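PDB 5CL2: sporulation-control protein spo0M from Bacillus subtilis, which controls the expression of spo0A and is required for cells to pass the morphological stage 0 of sporulation. Local coordinates for residues S175-Q180 with I246-A251; E139-L144 with D183-I188; E197-V202 with R210-E215. One frame throughout, in Å; residues are numbered along the deposited sequence.

Interaction 1: residues S175-Q180 with I246-A251; sequences SGYYRQ and ILDQYA
Tyr177 and Tyr178 of the short helix 176-181 meet Leu247, Asp248 and Ala251 near the C-terminal end of the chain. Tyr177 touches with its hydroxyl. With CG anti to the backbone N (chi1 -176°), beside the carbonyl carbon, the ring holds its OH 3.6 Å from Ala251 CB. Asp248 OD1 lies 4.0 Å from the same Tyr177 OH, too long for a bond. The Asp248 carboxylate and the Tyr177 ring are inclined by 20°.

Tyr178 works deeper. Its CE1 and OH each lie 4.3 Å from Leu247 CD1, which comes to the ring obliquely. One face of this ring carries Tyr177 CD2, 3.7 Å above the plane and offset toward the rim, so the two rings are in contact. Tyr178 also meets the ring of Phe146, and Leu144 touches both Tyr178 and Leu247. At the helix start Ser175 is the N-cap, its OG accepting from Tyr178 N.

Tyr177, Tyr178, Asp248 and Ala251 also touch a crystal neighbour. The contact itself is van der Waals packing, with buried Tyr178 and Leu247 flanked by exposed Tyr177, Asp248 and Ala251. It joins the C-terminal region to helix 176-181 without a directional polar bond.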
loop_
_atom_site.group_PDB
_atom_site.type_symbol
_atom_site.label_atom_id
_atom_site.label_comp_id
_atom_site.label_asym_id
_atom_site.label_seq_id
_atom_site.Cartn_x
_atom_site.Cartn_y
_atom_site.Cartn_z
ATOM N N SER A 175 -8.914 1.954 -34.602
ATOM C CA SER A 175 -9.518 1.106 -35.636
ATOM C C SER A 175 -11.036 1.196 -35.590
ATOM O O SER A 175 -11.598 1.555 -34.551
ATOM C CB SER A 175 -9.059 -0.354 -35.481
ATOM O OG SER A 175 -9.773 -1.026 -34.455
ATOM N N GLY A 176 -11.695 0.897 -36.714
ATOM C CA GLY A 176 -13.141 0.918 -36.753
ATOM C C GLY A 176 -13.746 0.022 -35.686
ATOM O O GLY A 176 -14.712 0.405 -35.012
ATOM N N TYR A 177 -13.149 -1.150 -35.482
ATOM C CA TYR A 177 -13.689 -2.105 -34.513
ATOM C C TYR A 177 -13.693 -1.489 -33.117
ATOM O O TYR A 177 -14.714 -1.466 -32.408
ATOM C CB TYR A 177 -12.868 -3.398 -34.478
ATOM C CG TYR A 177 -13.458 -4.456 -33.562
ATOM C CD1 TYR A 177 -14.764 -4.886 -33.740
ATOM C CD2 TYR A 177 -12.727 -4.998 -32.502
ATOM C CE1 TYR A 177 -15.321 -5.839 -32.922
ATOM C CE2 TYR A 177 -13.282 -5.949 -31.668
ATOM C CZ TYR A 177 -14.585 -6.371 -31.888
ATOM O OH TYR A 177 -15.170 -7.325 -31.078
ATOM N N TYR A 178 -12.545 -0.944 -32.733
ATOM C CA TYR A 178 -12.433 -0.440 -31.376
ATOM C C TYR A 178 -13.155 0.904 -31.194
ATOM O O TYR A 178 -13.729 1.138 -30.131
ATOM C CB TYR A 178 -10.956 -0.426 -30.972
ATOM C CG TYR A 178 -10.510 -1.861 -30.643
ATOM C CD1 TYR A 178 -11.234 -2.635 -29.746
ATOM C CD2 TYR A 178 -9.426 -2.456 -31.273
ATOM C CE1 TYR A 178 -10.874 -3.944 -29.436
ATOM C CE2 TYR A 178 -9.062 -3.773 -30.972
ATOM C CZ TYR A 178 -9.790 -4.504 -30.056
ATOM O OH TYR A 178 -9.429 -5.795 -29.763
ATOM N N ARG A 179 -13.230 1.727 -32.237
ATOM C CA ARG A 179 -14.111 2.903 -32.216
ATOM C C ARG A 179 -15.556 2.508 -31.954
ATOM O O ARG A 179 -16.269 3.169 -31.203
ATOM C CB ARG A 179 -14.029 3.667 -33.530
ATOM C CG ARG A 179 -12.681 4.346 -33.727
ATOM C CD ARG A 179 -12.679 5.293 -34.930
ATOM N NE ARG A 179 -11.432 6.051 -34.976
ATOM C CZ ARG A 179 -10.389 5.739 -35.743
ATOM N NH1 ARG A 179 -10.465 4.698 -36.573
ATOM N NH2 ARG A 179 -9.285 6.491 -35.707
ATOM N N GLN A 180 -15.982 1.409 -32.578
ATOM C CA GLN A 180 -17.333 0.937 -32.385
ATOM C C GLN A 180 -17.491 0.463 -30.940
ATOM O O GLN A 180 -18.554 0.638 -30.339
ATOM C CB GLN A 180 -17.658 -0.181 -33.380
ATOM C CG GLN A 180 -19.120 -0.435 -33.527
ATOM C CD GLN A 180 -19.819 0.663 -34.294
ATOM O OE1 GLN A 180 -20.836 1.191 -33.843
ATOM N NE2 GLN A 180 -19.279 1.014 -35.470
ATOM N N ILE A 246 -9.750 -10.230 -23.263
ATOM C CA ILE A 246 -10.211 -9.417 -22.139
ATOM C C ILE A 246 -11.074 -8.257 -22.625
ATOM O O ILE A 246 -12.143 -7.991 -22.066
ATOM C CB ILE A 246 -9.023 -8.857 -21.294
ATOM C CG1 ILE A 246 -8.214 -10.009 -20.691
ATOM C CG2 ILE A 246 -9.555 -7.960 -20.194
ATOM C CD1 ILE A 246 -6.949 -9.599 -19.946
ATOM N N LEU A 247 -10.613 -7.580 -23.675
ATOM C CA LEU A 247 -11.354 -6.450 -24.244
ATOM C C LEU A 247 -12.667 -6.889 -24.907
ATOM O O LEU A 247 -13.585 -6.071 -25.035
ATOM C CB LEU A 247 -10.506 -5.683 -25.254
ATOM C CG LEU A 247 -9.241 -5.036 -24.709
ATOM C CD1 LEU A 247 -8.507 -4.329 -25.831
ATOM C CD2 LEU A 247 -9.580 -4.091 -23.560
ATOM N N ASP A 248 -12.773 -8.166 -25.302
ATOM C CA ASP A 248 -13.968 -8.595 -26.036
ATOM C C ASP A 248 -15.211 -8.462 -25.189
ATOM O O ASP A 248 -16.314 -8.338 -25.716
ATOM C CB ASP A 248 -13.845 -10.048 -26.512
ATOM C CG ASP A 248 -15.140 -10.575 -27.160
ATOM O OD1 ASP A 248 -15.382 -10.270 -28.351
ATOM O OD2 ASP A 248 -15.920 -11.295 -26.484
ATOM N N GLN A 249 -15.053 -8.427 -23.876
ATOM C CA GLN A 249 -16.236 -8.353 -23.043
ATOM C C GLN A 249 -16.912 -6.997 -23.119
ATOM O O GLN A 249 -18.010 -6.826 -22.589
ATOM C CB GLN A 249 -15.881 -8.662 -21.609
ATOM C CG GLN A 249 -15.026 -7.585 -20.973
ATOM C CD GLN A 249 -14.734 -7.917 -19.547
ATOM O OE1 GLN A 249 -15.568 -7.679 -18.667
ATOM N NE2 GLN A 249 -13.554 -8.490 -19.296
ATOM N N TYR A 250 -16.247 -6.034 -23.764
ATOM C CA TYR A 250 -16.799 -4.690 -23.945
ATOM C C TYR A 250 -17.466 -4.499 -25.324
ATOM O O TYR A 250 -18.101 -3.466 -25.573
ATOM C CB TYR A 250 -15.682 -3.630 -23.777
ATOM C CG TYR A 250 -15.044 -3.610 -22.397
ATOM C CD1 TYR A 250 -15.768 -3.206 -21.282
ATOM C CD2 TYR A 250 -13.722 -4.004 -22.214
ATOM C CE1 TYR A 250 -15.212 -3.207 -20.030
ATOM C CE2 TYR A 250 -13.139 -4.000 -20.950
ATOM C CZ TYR A 250 -13.900 -3.600 -19.865
ATOM O OH TYR A 250 -13.364 -3.576 -18.600
ATOM N N ALA A 251 -17.383 -5.503 -26.197
ATOM C CA ALA A 251 -17.952 -5.354 -27.549
ATOM C C ALA A 251 -19.466 -5.299 -27.446
ATOM O O ALA A 251 -20.118 -4.579 -28.211
ATOM C CB ALA A 251 -17.515 -6.495 -28.477
#

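Interaction 2: residues E139-L144 with D183-I188; sequences EAIENL and DELELI
Glu184 OE2, one residue before the Leu185 that meets Ile141, accepts from the backbone N of Ala206 and, weakly, from that of Arg205. Glu184 directly precedes strand 185-191, and its carboxylate lies on the side away from the helix. The contact with residues 139-144 is made by leucines pointing the other way.

Ile141 is the sole residue of its segment that touches the strand. Its two branches divide the work. CG2, anti to the backbone N, meets Leu185 CD2 at 4.2 Å. CG1 lies beside the backbone N (chi1 -70°) and meets Leu187 CD1 at 3.8 Å. Ile141 CD1 follows at 4.1 Å from the same Leu187 CD1. Both leucines approach the isoleucine tip to tip.

Leu185 and Leu187 are two apart on an extended strand, so they project from the same face and offer Ile141 a pair of methyl groups. The backbones stay well apart, with Ile141 CA and Leu185 CA 9.7 Å from each other. All three side chains are buried, and the contact is purely apolar.

Helix 132-143 thus lies on one face of the five-stranded antiparallel sheet. Phe171 of strand 165-173 touches both Ile141 and Leu187. Phe200 of strand 195-202 packs on Leu187. Helix 236-248 lies alongside, with Leu247 on Leu185 and Leu243 on Ala140.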
loop_
_atom_site.group_PDB
_atom_site.type_symbol
_atom_site.label_atom_id
_atom_site.label_comp_id
_atom_site.label_asym_id
_atom_site.label_seq_id
_atom_site.Cartn_x
_atom_site.Cartn_y
_atom_site.Cartn_z
ATOM N N GLU A 139 2.700 -1.868 -25.980
ATOM C CA GLU A 139 2.864 -2.221 -27.377
ATOM C C GLU A 139 1.747 -3.146 -27.836
ATOM O O GLU A 139 1.174 -2.947 -28.909
ATOM C CB GLU A 139 4.223 -2.882 -27.600
ATOM C CG GLU A 139 4.411 -3.487 -28.985
ATOM C CD GLU A 139 5.769 -4.164 -29.148
ATOM O OE1 GLU A 139 6.568 -4.147 -28.183
ATOM O OE2 GLU A 139 6.045 -4.697 -30.246
ATOM N N ALA A 140 1.414 -4.129 -27.001
ATOM C CA ALA A 140 0.323 -5.062 -27.282
ATOM C C ALA A 140 -1.010 -4.353 -27.498
ATOM O O ALA A 140 -1.739 -4.679 -28.427
ATOM C CB ALA A 140 0.197 -6.078 -26.163
ATOM N N ILE A 141 -1.332 -3.409 -26.621
ATOM C CA ILE A 141 -2.570 -2.645 -26.718
ATOM C C ILE A 141 -2.588 -1.790 -27.988
ATOM O O ILE A 141 -3.599 -1.753 -28.711
ATOM C CB ILE A 141 -2.771 -1.735 -25.490
ATOM C CG1 ILE A 141 -3.082 -2.565 -24.239
ATOM C CG2 ILE A 141 -3.872 -0.724 -25.747
ATOM C CD1 ILE A 141 -4.393 -3.334 -24.287
ATOM N N GLU A 142 -1.474 -1.128 -28.302
ATOM C CA GLU A 142 -1.503 -0.298 -29.506
ATOM C C GLU A 142 -1.613 -1.162 -30.771
ATOM O O GLU A 142 -2.296 -0.777 -31.724
ATOM C CB GLU A 142 -0.279 0.594 -29.620
ATOM C CG GLU A 142 -0.085 1.595 -28.492
ATOM C CD GLU A 142 0.983 2.629 -28.819
ATOM O OE1 GLU A 142 2.126 2.207 -29.082
ATOM O OE2 GLU A 142 0.701 3.854 -28.764
ATOM N N ASN A 143 -1.008 -2.347 -30.753
ATOM C CA ASN A 143 -1.088 -3.240 -31.909
ATOM C C ASN A 143 -2.518 -3.646 -32.216
ATOM O O ASN A 143 -2.877 -3.806 -33.376
ATOM C CB ASN A 143 -0.229 -4.478 -31.692
ATOM C CG ASN A 143 1.247 -4.161 -31.732
ATOM O OD1 ASN A 143 1.653 -3.148 -32.305
ATOM N ND2 ASN A 143 2.059 -5.008 -31.105
ATOM N N LEU A 144 -3.342 -3.763 -31.179
ATOM C CA LEU A 144 -4.740 -4.123 -31.359
ATOM C C LEU A 144 -5.525 -3.004 -32.024
ATOM O O LEU A 144 -6.671 -3.215 -32.405
ATOM C CB LEU A 144 -5.404 -4.482 -30.020
ATOM C CG LEU A 144 -5.023 -5.796 -29.330
ATOM C CD1 LEU A 144 -5.845 -5.994 -28.069
ATOM C CD2 LEU A 144 -5.253 -6.966 -30.271
ATOM N N ASP A 183 -15.174 4.879 -26.604
ATOM C CA ASP A 183 -14.522 6.154 -26.873
ATOM C C ASP A 183 -13.079 6.156 -26.353
ATOM O O ASP A 183 -12.163 6.669 -27.011
ATOM C CB ASP A 183 -15.359 7.271 -26.288
ATOM C CG ASP A 183 -16.693 7.372 -26.981
ATOM O OD1 ASP A 183 -16.816 6.779 -28.075
ATOM O OD2 ASP A 183 -17.619 8.006 -26.447
ATOM N N GLU A 184 -12.848 5.554 -25.190
ATOM C CA GLU A 184 -11.466 5.306 -24.823
ATOM C C GLU A 184 -11.331 4.220 -23.776
ATOM O O GLU A 184 -12.277 3.922 -23.051
ATOM C CB GLU A 184 -10.780 6.637 -24.363
ATOM C CG GLU A 184 -11.256 7.197 -23.041
ATOM C CD GLU A 184 -12.623 7.850 -23.124
ATOM O OE1 GLU A 184 -12.885 8.568 -24.098
ATOM O OE2 GLU A 184 -13.459 7.644 -22.220
ATOM N N LEU A 185 -10.114 3.676 -23.702
ATOM C CA LEU A 185 -9.721 2.625 -22.783
ATOM C C LEU A 185 -8.771 3.149 -21.672
ATOM O O LEU A 185 -7.907 3.961 -21.935
ATOM C CB LEU A 185 -9.030 1.511 -23.565
ATOM C CG LEU A 185 -8.396 0.394 -22.752
ATOM C CD1 LEU A 185 -9.470 -0.448 -22.088
ATOM C CD2 LEU A 185 -7.485 -0.419 -23.639
ATOM N N GLU A 186 -8.943 2.682 -20.442
ATOM C CA GLU A 186 -8.100 3.085 -19.332
ATOM C C GLU A 186 -7.502 1.858 -18.684
ATOM O O GLU A 186 -8.239 0.926 -18.343
ATOM C CB GLU A 186 -8.899 3.871 -18.288
ATOM C CG GLU A 186 -9.276 5.299 -18.697
ATOM C CD GLU A 186 -10.571 5.369 -19.505
ATOM O OE1 GLU A 186 -11.451 4.474 -19.394
ATOM O OE2 GLU A 186 -10.713 6.347 -20.249
ATOM N N LEU A 187 -6.182 1.882 -18.484
ATOM C CA LEU A 187 -5.440 0.815 -17.829
ATOM C C LEU A 187 -4.692 1.352 -16.617
ATOM O O LEU A 187 -4.168 2.479 -16.623
ATOM C CB LEU A 187 -4.444 0.149 -18.787
ATOM C CG LEU A 187 -4.973 -0.489 -20.086
ATOM C CD1 LEU A 187 -3.977 -1.474 -20.694
ATOM C CD2 LEU A 187 -6.344 -1.129 -19.904
ATOM N N ILE A 188 -4.692 0.558 -15.559
ATOM C CA ILE A 188 -3.826 0.801 -14.424
ATOM C C ILE A 188 -2.903 -0.393 -14.249
ATOM O O ILE A 188 -3.363 -1.537 -14.188
ATOM C CB ILE A 188 -4.620 1.022 -13.130
ATOM C CG1 ILE A 188 -5.455 2.287 -13.220
ATOM C CG2 ILE A 188 -3.675 1.108 -11.911
ATOM C CD1 ILE A 188 -6.561 2.311 -12.178
#

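Interaction 3: residues E197-V202 with R210-E215; sequences EIIFEV and RGWLEE
Residues 197-202 form an extended strand, while Trp212 sits in the irregular segment 210-215 that approaches it without pairing. The nearest alpha carbons, Glu201 CA and Trp212 CA, are 10.9 Å apart, so side chains must span the gap.

Trp212 does the spanning. Its CG is anti to the carbonyl carbon (chi1 -59°), and the six-membered part of the indole leads. The ring edge meets Glu201, with CH2 3.8 Å from Glu201 CB and 4.1 Å from Glu201 CG. The CB lies near the ring plane. Ile199 CG2 comes obliquely to 4.4 Å from Trp212 CZ3. The Glu201 chain and the indole run alongside in opposite senses, with the carboxylate and ring planes 48° apart.

The glutamate chain bends at chi2 (66°), and its CB and CG lie against the indole at CH2. Its carboxylate is engaged beyond the segments, OE1 with the hydroxyl of Tyr217 and OE2 in a salt bridge to Arg207. OE2 also takes a weak bond from Val202 N. The indole is fixed at its other end too, where NE1 donates to Glu168 OE1. Arg204 makes a cation-pi contact with this ring. The buried polar groups at both ends of the contact therefore have partners.

The loop that carries Trp212 runs between strands 195-202 and 224-229 and folds back over the sheet. Ile188 of strand 185-191 and Phe159 also touch the indole. Phe200 points away from the loop and packs on Leu243, Ile246 and Leu247 of helix 236-248.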
loop_
_atom_site.group_PDB
_atom_site.type_symbol
_atom_site.label_atom_id
_atom_site.label_comp_id
_atom_site.label_asym_id
_atom_site.label_seq_id
_atom_site.Cartn_x
_atom_site.Cartn_y
_atom_site.Cartn_z
ATOM N N GLU A 197 -0.364 -6.672 -12.311
ATOM C CA GLU A 197 -1.830 -6.661 -12.344
ATOM C C GLU A 197 -2.367 -5.499 -13.189
ATOM O O GLU A 197 -1.898 -4.368 -13.065
ATOM C CB GLU A 197 -2.368 -6.585 -10.919
ATOM C CG GLU A 197 -3.847 -6.690 -10.779
ATOM C CD GLU A 197 -4.240 -7.127 -9.387
ATOM O OE1 GLU A 197 -3.333 -7.545 -8.649
ATOM O OE2 GLU A 197 -5.438 -7.090 -9.033
ATOM N N ILE A 198 -3.347 -5.773 -14.043
ATOM C CA ILE A 198 -3.951 -4.732 -14.876
ATOM C C ILE A 198 -5.402 -4.499 -14.529
ATOM O O ILE A 198 -6.181 -5.449 -14.384
ATOM C CB ILE A 198 -3.874 -5.053 -16.365
ATOM C CG1 ILE A 198 -2.464 -5.458 -16.744
ATOM C CG2 ILE A 198 -4.272 -3.848 -17.186
ATOM C CD1 ILE A 198 -2.224 -5.440 -18.197
ATOM N N ILE A 199 -5.748 -3.230 -14.337
ATOM C CA ILE A 199 -7.132 -2.841 -14.134
ATOM C C ILE A 199 -7.616 -2.196 -15.428
ATOM O O ILE A 199 -6.945 -1.330 -15.998
ATOM C CB ILE A 199 -7.278 -1.896 -12.941
ATOM C CG1 ILE A 199 -6.816 -2.598 -11.663
ATOM C CG2 ILE A 199 -8.699 -1.400 -12.815
ATOM C CD1 ILE A 199 -6.710 -1.681 -10.474
ATOM N N PHE A 200 -8.752 -2.675 -15.918
ATOM C CA PHE A 200 -9.324 -2.241 -17.185
ATOM C C PHE A 200 -10.580 -1.458 -16.901
ATOM O O PHE A 200 -11.372 -1.831 -16.042
ATOM C CB PHE A 200 -9.669 -3.437 -18.083
ATOM C CG PHE A 200 -8.479 -4.245 -18.513
ATOM C CD1 PHE A 200 -7.888 -5.154 -17.641
ATOM C CD2 PHE A 200 -7.981 -4.137 -19.796
ATOM C CE1 PHE A 200 -6.811 -5.912 -18.036
ATOM C CE2 PHE A 200 -6.899 -4.898 -20.196
ATOM C CZ PHE A 200 -6.311 -5.787 -19.308
ATOM N N GLU A 201 -10.775 -0.375 -17.629
ATOM C CA GLU A 201 -12.032 0.339 -17.541
ATOM C C GLU A 201 -12.244 1.002 -18.915
ATOM O O GLU A 201 -11.289 1.142 -19.677
ATOM C CB GLU A 201 -11.980 1.292 -16.340
ATOM C CG GLU A 201 -13.187 2.143 -16.038
ATOM C CD GLU A 201 -14.424 1.396 -15.602
ATOM O OE1 GLU A 201 -14.480 0.845 -14.487
ATOM O OE2 GLU A 201 -15.372 1.426 -16.387
ATOM N N VAL A 202 -13.486 1.325 -19.284
ATOM C CA VAL A 202 -13.717 1.971 -20.569
ATOM C C VAL A 202 -14.585 3.197 -20.375
ATOM O O VAL A 202 -15.353 3.270 -19.415
ATOM C CB VAL A 202 -14.405 1.033 -21.610
ATOM C CG1 VAL A 202 -13.630 -0.288 -21.746
ATOM C CG2 VAL A 202 -15.836 0.772 -21.222
ATOM N N ARG A 210 -13.269 11.090 -12.974
ATOM C CA ARG A 210 -11.862 11.353 -12.644
ATOM C C ARG A 210 -11.567 10.766 -11.275
ATOM O O ARG A 210 -12.387 10.868 -10.351
ATOM C CB ARG A 210 -11.523 12.849 -12.648
ATOM C CG ARG A 210 -11.454 13.523 -14.023
ATOM C CD ARG A 210 -10.289 13.004 -14.884
ATOM N NE ARG A 210 -8.938 13.363 -14.430
ATOM C CZ ARG A 210 -8.334 14.532 -14.672
ATOM N NH1 ARG A 210 -8.951 15.484 -15.358
ATOM N NH2 ARG A 210 -7.102 14.750 -14.239
ATOM N N GLY A 211 -10.414 10.121 -11.149
ATOM C CA GLY A 211 -10.045 9.507 -9.888
ATOM C C GLY A 211 -10.812 8.224 -9.647
ATOM O O GLY A 211 -11.797 7.952 -10.332
ATOM N N TRP A 212 -10.378 7.445 -8.658
ATOM C CA TRP A 212 -10.974 6.144 -8.398
ATOM C C TRP A 212 -11.559 6.089 -6.995
ATOM O O TRP A 212 -10.813 6.018 -6.002
ATOM C CB TRP A 212 -9.914 5.070 -8.608
ATOM C CG TRP A 212 -9.395 5.135 -10.011
ATOM C CD1 TRP A 212 -8.520 6.055 -10.526
ATOM C CD2 TRP A 212 -9.750 4.287 -11.111
ATOM N NE1 TRP A 212 -8.291 5.821 -11.857
ATOM C CE2 TRP A 212 -9.051 4.713 -12.246
ATOM C CE3 TRP A 212 -10.595 3.168 -11.234
ATOM C CZ2 TRP A 212 -9.146 4.108 -13.486
ATOM C CZ3 TRP A 212 -10.694 2.546 -12.465
ATOM C CH2 TRP A 212 -9.980 3.016 -13.575
ATOM N N LEU A 213 -12.897 6.098 -6.925
ATOM C CA LEU A 213 -13.613 6.310 -5.665
ATOM C C LEU A 213 -14.740 5.307 -5.441
ATOM O O LEU A 213 -15.325 4.779 -6.393
ATOM C CB LEU A 213 -14.195 7.725 -5.604
ATOM C CG LEU A 213 -13.396 8.904 -6.166
ATOM C CD1 LEU A 213 -14.287 10.134 -6.241
ATOM C CD2 LEU A 213 -12.145 9.172 -5.356
ATOM N N GLU A 214 -15.047 5.072 -4.169
ATOM C CA GLU A 214 -16.088 4.144 -3.753
ATOM C C GLU A 214 -17.417 4.357 -4.481
ATOM O O GLU A 214 -18.024 3.405 -4.958
ATOM C CB GLU A 214 -16.316 4.282 -2.250
ATOM C CG GLU A 214 -15.893 3.095 -1.431
ATOM C CD GLU A 214 -15.999 3.379 0.057
ATOM O OE1 GLU A 214 -16.684 4.368 0.412
ATOM O OE2 GLU A 214 -15.385 2.636 0.864
ATOM N N GLU A 215 -17.850 5.613 -4.556
ATOM C CA GLU A 215 -19.126 5.971 -5.164
ATOM C C GLU A 215 -19.230 5.645 -6.664
ATOM O O GLU A 215 -20.329 5.633 -7.220
ATOM C CB GLU A 215 -19.448 7.456 -4.939
ATOM C CG GLU A 215 -18.288 8.462 -4.995
ATOM C CD GLU A 215 -17.568 8.697 -3.649
ATOM O OE1 GLU A 215 -17.359 7.746 -2.862
ATOM O OE2 GLU A 215 -17.253 9.874 -3.361
#

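From the N terminus, interaction 2 opens first, at 139-144 on helix 132-143. Interaction 1 opens within that loop at 175-180, and interaction 2 closes at 183-188. The two therefore cross. Interaction 3 follows in series after interaction 2, closing the short loop from 197-202 to 210-215. It is nested inside interaction 1, which closes last at 246-251. All three belong to the part of the chain built on the five-stranded sheet. Interaction 2 lays a helix on one sheet face, interaction 3 folds a loop over the other, and interaction 1 joins two helices at the sheet's end. Strands 185-191 and 195-202, used by interactions 2 and 3, are direct neighbours.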